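Local coordinates for protein decaprenyl diphosphate synthase (Rhodobacter capsulatus, PDB 3MZV) that probably condenses isopentenyl diphosphate units onto farnesyl diphosphate, with magnesium as cofactor, to make the long all-trans prenyl diphosphate used for quinone side chains, at residues G72-H75 and V76-A79; T135-M138 and R139-E142; Y123-A126 and R127-L131. All coordinates share one frame; numbering follows the deposited sequence.

Contact 1. Residues G72-H75 and V76-A79; sequences GPFH and VHLA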
# COMPACT_ATOMS: atom_id res chain seq x y z
N GLY B 72 28.65 -4.67 0.98
CA GLY B 72 27.76 -3.78 0.24
C GLY B 72 27.66 -4.26 -1.20
O GLY B 72 28.32 -5.24 -1.56
N PRO B 73 26.85 -3.56 -2.01
CA PRO B 73 26.17 -2.32 -1.64
C PRO B 73 24.70 -2.47 -1.23
O PRO B 73 24.07 -1.49 -0.89
CB PRO B 73 26.19 -1.57 -2.95
CG PRO B 73 26.04 -2.68 -3.97
CD PRO B 73 26.67 -3.87 -3.43
N PHE B 74 24.14 -3.66 -1.37
CA PHE B 74 22.68 -3.78 -1.38
C PHE B 74 22.02 -3.87 -0.01
O PHE B 74 20.80 -3.94 0.08
CB PHE B 74 22.27 -4.96 -2.23
CG PHE B 74 22.54 -4.74 -3.72
CD1 PHE B 74 22.10 -3.63 -4.36
CD2 PHE B 74 23.29 -5.66 -4.44
CE1 PHE B 74 22.36 -3.43 -5.72
CE2 PHE B 74 23.54 -5.46 -5.82
CZ PHE B 74 23.07 -4.34 -6.42
N HIS B 75 22.80 -3.89 1.06
CA HIS B 75 22.22 -3.80 2.40
C HIS B 75 21.63 -2.37 2.61
O HIS B 75 20.68 -2.19 3.37
CB HIS B 75 23.24 -4.16 3.48
CG HIS B 75 24.40 -3.25 3.54
ND1 HIS B 75 25.10 -2.88 2.41
CD2 HIS B 75 25.01 -2.64 4.59
CE1 HIS B 75 26.07 -2.04 2.76
NE2 HIS B 75 26.04 -1.89 4.07
N VAL B 76 22.20 -1.39 1.95
CA VAL B 76 21.65 -0.02 1.94
C VAL B 76 20.24 0.05 1.32
O VAL B 76 19.26 0.53 1.95
CB VAL B 76 22.63 0.97 1.29
CG1 VAL B 76 21.98 2.37 1.27
CG2 VAL B 76 23.95 1.02 2.15
N HIS B 77 20.10 -0.55 0.15
CA HIS B 77 18.81 -0.66 -0.52
C HIS B 77 17.79 -1.35 0.37
O HIS B 77 16.65 -0.90 0.50
CB HIS B 77 18.91 -1.43 -1.84
CG HIS B 77 19.88 -0.84 -2.82
ND1 HIS B 77 21.22 -0.70 -2.55
CD2 HIS B 77 19.69 -0.39 -4.09
CE1 HIS B 77 21.82 -0.16 -3.61
NE2 HIS B 77 20.91 0.06 -4.54
N LEU B 78 18.18 -2.45 1.02
CA LEU B 78 17.25 -3.18 1.86
C LEU B 78 16.83 -2.39 3.09
O LEU B 78 15.63 -2.39 3.46
CB LEU B 78 17.90 -4.52 2.30
CG LEU B 78 18.13 -5.50 1.13
CD1 LEU B 78 18.81 -6.81 1.56
CD2 LEU B 78 16.82 -5.83 0.50
N ALA B 79 17.79 -1.74 3.73
CA ALA B 79 17.52 -0.87 4.90
C ALA B 79 16.56 0.30 4.52
O ALA B 79 15.61 0.58 5.28
CB ALA B 79 18.77 -0.36 5.53
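The first turn of helix 74-96, in the mainly helical prenyl synthase fold, carries an edge-to-face aromatic pair one turn apart, Phe74 against His77. The chain enters through a cis peptide bond before Pro73, whose CG sits over the centre of one face of the Phe74 ring. Phe74 in turn points its CD1 edge at a face of the imidazole, with centroids 4.9 Å apart and planes at 68°. CD1 of Phe74 comes within 3.6 Å of ND1 of His77. With CG anti to its carbonyl carbon (chi1 -58°), His77 leans back toward the helix start, where ND1 gives a weak hydrogen bond of 3.4 Å to the carbonyl O of Pro73, which lies at the imidazole edge. Val76 N makes a second weak bond to that same oxygen. Replacing His77 by an alanine would probably deprive the Phe74 edge of its aromatic face and leave the Pro73 carbonyl with one weak donor fewer in this turn. Regular helical bonding follows, Leu78 N to Phe74 O and Ala79 N to His75 O. His75 turns to another side, packing on helix 56-67 and bonding weakly through NE2 to Asp21. Over one face of its imidazole, offset toward the rim, sits CG2 of Val76, 4.0 Å from the ring centroid.

Contact 2. Residues T135-M138 and R139-E142; sequences TGNM and RVME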
# COMPACT_ATOMS: atom_id res chain seq x y z
N THR B 135 18.48 -4.94 -6.54
CA THR B 135 19.35 -5.89 -5.88
C THR B 135 19.45 -7.20 -6.67
O THR B 135 20.33 -8.00 -6.37
CB THR B 135 18.89 -6.26 -4.44
OG1 THR B 135 17.68 -7.01 -4.50
CG2 THR B 135 18.68 -5.07 -3.56
N GLY B 136 18.52 -7.47 -7.58
CA GLY B 136 18.42 -8.77 -8.25
C GLY B 136 18.10 -9.98 -7.36
O GLY B 136 18.13 -11.12 -7.82
N ASN B 137 17.78 -9.76 -6.09
CA ASN B 137 17.58 -10.87 -5.17
C ASN B 137 16.06 -11.06 -4.96
O ASN B 137 15.41 -10.26 -4.25
CB ASN B 137 18.33 -10.61 -3.85
CG ASN B 137 18.37 -11.80 -2.96
OD1 ASN B 137 17.35 -12.29 -2.50
ND2 ASN B 137 19.56 -12.27 -2.68
N MET B 138 15.49 -12.11 -5.56
CA MET B 138 14.08 -12.40 -5.41
C MET B 138 13.73 -12.85 -3.98
O MET B 138 12.69 -12.52 -3.48
CB MET B 138 13.59 -13.44 -6.47
CG MET B 138 13.94 -14.91 -6.35
SD MET B 138 13.43 -15.94 -7.88
CE MET B 138 11.90 -16.75 -7.32
N ARG B 139 14.60 -13.61 -3.34
CA ARG B 139 14.32 -14.10 -2.02
C ARG B 139 14.02 -12.98 -1.00
O ARG B 139 13.02 -13.08 -0.28
CB ARG B 139 15.48 -14.98 -1.51
CG ARG B 139 15.20 -15.60 -0.20
CD ARG B 139 16.32 -16.59 0.21
NE ARG B 139 16.13 -17.07 1.58
CZ ARG B 139 17.08 -17.66 2.32
NH1 ARG B 139 18.28 -17.85 1.80
NH2 ARG B 139 16.84 -18.04 3.56
N VAL B 140 14.84 -11.92 -0.95
CA VAL B 140 14.62 -10.85 0.03
C VAL B 140 13.36 -10.04 -0.33
O VAL B 140 12.63 -9.53 0.53
CB VAL B 140 15.88 -9.93 0.23
CG1 VAL B 140 17.05 -10.79 0.71
CG2 VAL B 140 16.28 -9.20 -1.08
N MET B 141 13.08 -9.95 -1.60
CA MET B 141 11.88 -9.31 -2.05
C MET B 141 10.64 -10.06 -1.59
O MET B 141 9.69 -9.44 -1.15
CB MET B 141 11.83 -9.20 -3.60
CG MET B 141 12.87 -8.26 -4.19
SD MET B 141 12.72 -7.99 -6.03
CE MET B 141 11.18 -7.07 -6.13
N GLU B 142 10.63 -11.39 -1.74
CA GLU B 142 9.53 -12.17 -1.28
C GLU B 142 9.34 -12.01 0.25
O GLU B 142 8.22 -11.89 0.72
CB GLU B 142 9.74 -13.67 -1.65
CG GLU B 142 8.58 -14.62 -1.35
CD GLU B 142 8.36 -15.03 0.12
OE1 GLU B 142 9.29 -15.00 0.94
OE2 GLU B 142 7.21 -15.40 0.43
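An asparagine N-cap starts helix 138-161 just after the chain has left helix 114-133, and an ST turn leads into it. Asn137 is the cap: its OD1 accepts from the backbone N of Val140 at 3.0 Å, with an N-H...O angle of 160°. The donor is tilted 25° from the plane of the amide carbonyl. CG of Asn137 stands anti to its own backbone N (chi1 -170°), which swings the amide forward over the opening turn. There OD1 also touches CB of Arg139 at 3.4 Å. The Asn137 and Val140 side chains cross at about a right angle, and CG2 of Val140 packs against CB of Asn137 at 3.7 Å, so the cap has an apolar flank beside its polar grip. On the approach, Thr135 OG1 accepts from the backbone N of Asn137 at 3.2 Å and is itself bonded to the carbonyl O of Met132; Gly136, between them, has positive phi and is the first residue here to leave helical backbone angles. The carbonyl O of Asn137 has CG of Met141 close against it, at 3.2 Å. Glu142 N bonds to Met138 O at 2.9 Å, beginning the helical series. Farther out, Arg139 extends to a salt bridge with Glu199, while Glu142 reaches Gln130 of the second subunit and Met141 packs on Met141 of that subunit. The capping bond gives one first-turn amide, which lacks a helical carbonyl to bind, a side-chain oxygen instead. The positive end of the helix dipole would probably polarise that oxygen and strengthen its hold, and the bond from Asn137 N to Thr135 OG1 is likely to help fix the backbone of the cap residue.

Contact 3. Residues Y123-A126 and R127-L131; sequences YLFA and RSFQL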
# COMPACT_ATOMS: atom_id res chain seq x y z
N TYR B 123 2.59 5.37 -2.65
CA TYR B 123 3.73 5.80 -3.44
C TYR B 123 5.05 5.28 -2.87
O TYR B 123 5.85 4.76 -3.62
CB TYR B 123 3.80 7.34 -3.53
CG TYR B 123 4.80 7.83 -4.56
CD1 TYR B 123 4.54 7.72 -5.93
CD2 TYR B 123 6.05 8.33 -4.17
CE1 TYR B 123 5.45 8.18 -6.88
CE2 TYR B 123 6.96 8.80 -5.13
CZ TYR B 123 6.66 8.71 -6.46
OH TYR B 123 7.56 9.16 -7.43
N LEU B 124 5.25 5.42 -1.57
CA LEU B 124 6.48 4.97 -0.93
C LEU B 124 6.61 3.45 -0.96
O LEU B 124 7.70 2.91 -1.18
CB LEU B 124 6.53 5.43 0.52
CG LEU B 124 6.41 6.96 0.67
CD1 LEU B 124 6.53 7.35 2.11
CD2 LEU B 124 7.45 7.66 -0.20
N PHE B 125 5.51 2.77 -0.70
CA PHE B 125 5.50 1.33 -0.76
C PHE B 125 5.92 0.85 -2.15
O PHE B 125 6.73 -0.04 -2.28
CB PHE B 125 4.12 0.80 -0.42
CG PHE B 125 4.10 -0.70 -0.23
CD1 PHE B 125 3.51 -1.53 -1.17
CD2 PHE B 125 4.78 -1.27 0.83
CE1 PHE B 125 3.51 -2.93 -1.00
CE2 PHE B 125 4.79 -2.66 1.00
CZ PHE B 125 4.14 -3.50 0.06
N ALA B 126 5.33 1.41 -3.19
CA ALA B 126 5.66 1.05 -4.57
C ALA B 126 7.13 1.34 -4.92
O ALA B 126 7.83 0.50 -5.46
CB ALA B 126 4.73 1.80 -5.54
N ARG B 127 7.58 2.55 -4.59
CA ARG B 127 8.94 2.92 -4.84
C ARG B 127 9.92 2.01 -4.11
O ARG B 127 11.00 1.73 -4.61
CB ARG B 127 9.15 4.38 -4.40
CG ARG B 127 8.40 5.38 -5.30
CD ARG B 127 9.16 6.03 -6.45
NE ARG B 127 8.93 5.36 -7.70
CZ ARG B 127 8.51 5.87 -8.87
NH1 ARG B 127 8.37 5.02 -9.87
NH2 ARG B 127 8.23 7.15 -9.12
N SER B 128 9.55 1.56 -2.93
CA SER B 128 10.43 0.69 -2.19
C SER B 128 10.59 -0.66 -2.87
O SER B 128 11.69 -1.20 -2.87
CB SER B 128 9.99 0.56 -0.74
OG SER B 128 8.98 -0.40 -0.51
N PHE B 129 9.50 -1.21 -3.43
CA PHE B 129 9.65 -2.43 -4.20
C PHE B 129 10.38 -2.24 -5.51
O PHE B 129 11.14 -3.10 -5.90
CB PHE B 129 8.34 -3.20 -4.29
CG PHE B 129 8.11 -3.98 -3.07
CD1 PHE B 129 7.64 -3.35 -1.95
CD2 PHE B 129 8.53 -5.32 -2.98
CE1 PHE B 129 7.48 -4.03 -0.78
CE2 PHE B 129 8.37 -6.01 -1.82
CZ PHE B 129 7.85 -5.35 -0.71
N GLN B 130 10.19 -1.11 -6.17
CA GLN B 130 10.93 -0.81 -7.36
C GLN B 130 12.41 -0.81 -7.05
O GLN B 130 13.20 -1.45 -7.78
CB GLN B 130 10.49 0.54 -7.93
CG GLN B 130 11.06 0.85 -9.28
CD GLN B 130 10.72 2.25 -9.73
OE1 GLN B 130 10.45 3.15 -8.90
NE2 GLN B 130 10.74 2.46 -11.03
N LEU B 131 12.77 -0.14 -5.96
CA LEU B 131 14.14 -0.07 -5.49
C LEU B 131 14.74 -1.47 -5.25
O LEU B 131 15.88 -1.73 -5.68
CB LEU B 131 14.18 0.75 -4.21
CG LEU B 131 15.51 0.85 -3.45
CD1 LEU B 131 16.60 1.39 -4.35
CD2 LEU B 131 15.35 1.71 -2.24
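Tyr123 to Leu131 form an unbroken run of helix 114-133, in which Arg127 N bonds to Tyr123 O at 3.0 Å and the amides of Ser128, Phe129 and Gln130 each reach the carbonyl four residues back. On one flank Arg127 folds along Tyr123. With CG anti to the carbonyl carbon (chi1 -69°), Arg127 lays CG over one face of the phenol ring, offset toward the rim, 3.9 Å from the centroid; the bends at chi2 and chi3 then carry the guanidinium round to the hydroxyl. NH2 of Arg127 donates to OH of Tyr123 at 2.7 Å, the phenol oxygen standing near the edge of the guanidinium, whose plane is turned 75° from the ring. The same hydroxyl is bonded to the carbonyl O of Ser34. NE of Arg127 gives a further bond to OE1 of Gln130, 2.9 Å long, so the guanidinium is held between a residue one turn back and one a turn ahead. Gln130 in turn uses NE2 to bond Glu142 of the second subunit. On another flank, Phe129 sets CE1 against CZ of Phe125 at 3.5 Å; these rings meet obliquely, with planes at 52°. Ser128 turns OG back to the carbonyl O of Phe125, at 2.9 Å. That oxygen thus serves two donors, OG and Phe129 N, both on the same face of its plane. Phe129 also meets its counterpart, Phe129 of the second subunit, and Phe125 lies nearly parallel to that same ring. Both flanks, the aromatic one of Phe125 and Phe129 and the polar one of Tyr123, Arg127 and Gln130, face the second subunit, as expected of an interface helix in a dimeric, mainly helical prenyl synthase.

All three are local contacts between residues close in sequence. Contacts 1 and 2 join a loop to the first turn of helices 74-96 and 138-161 and are partly buried, whereas contact 3 lies wholly inside helix 114-133 and is buried. Contact 1 relies on aromatic packing with weak bonds, contact 2 on a capping amide, and contact 3 on a guanidinium network beside paired phenyl rings. They also touch one another: CD2 of Leu78 packs on CG2 of Val140 at 3.8 Å, and CD2 of His77 on CD1 of Leu131 at 3.6 Å. Contacts 2 and 3 both meet the second subunit, while contact 1 packs entirely within its own chain.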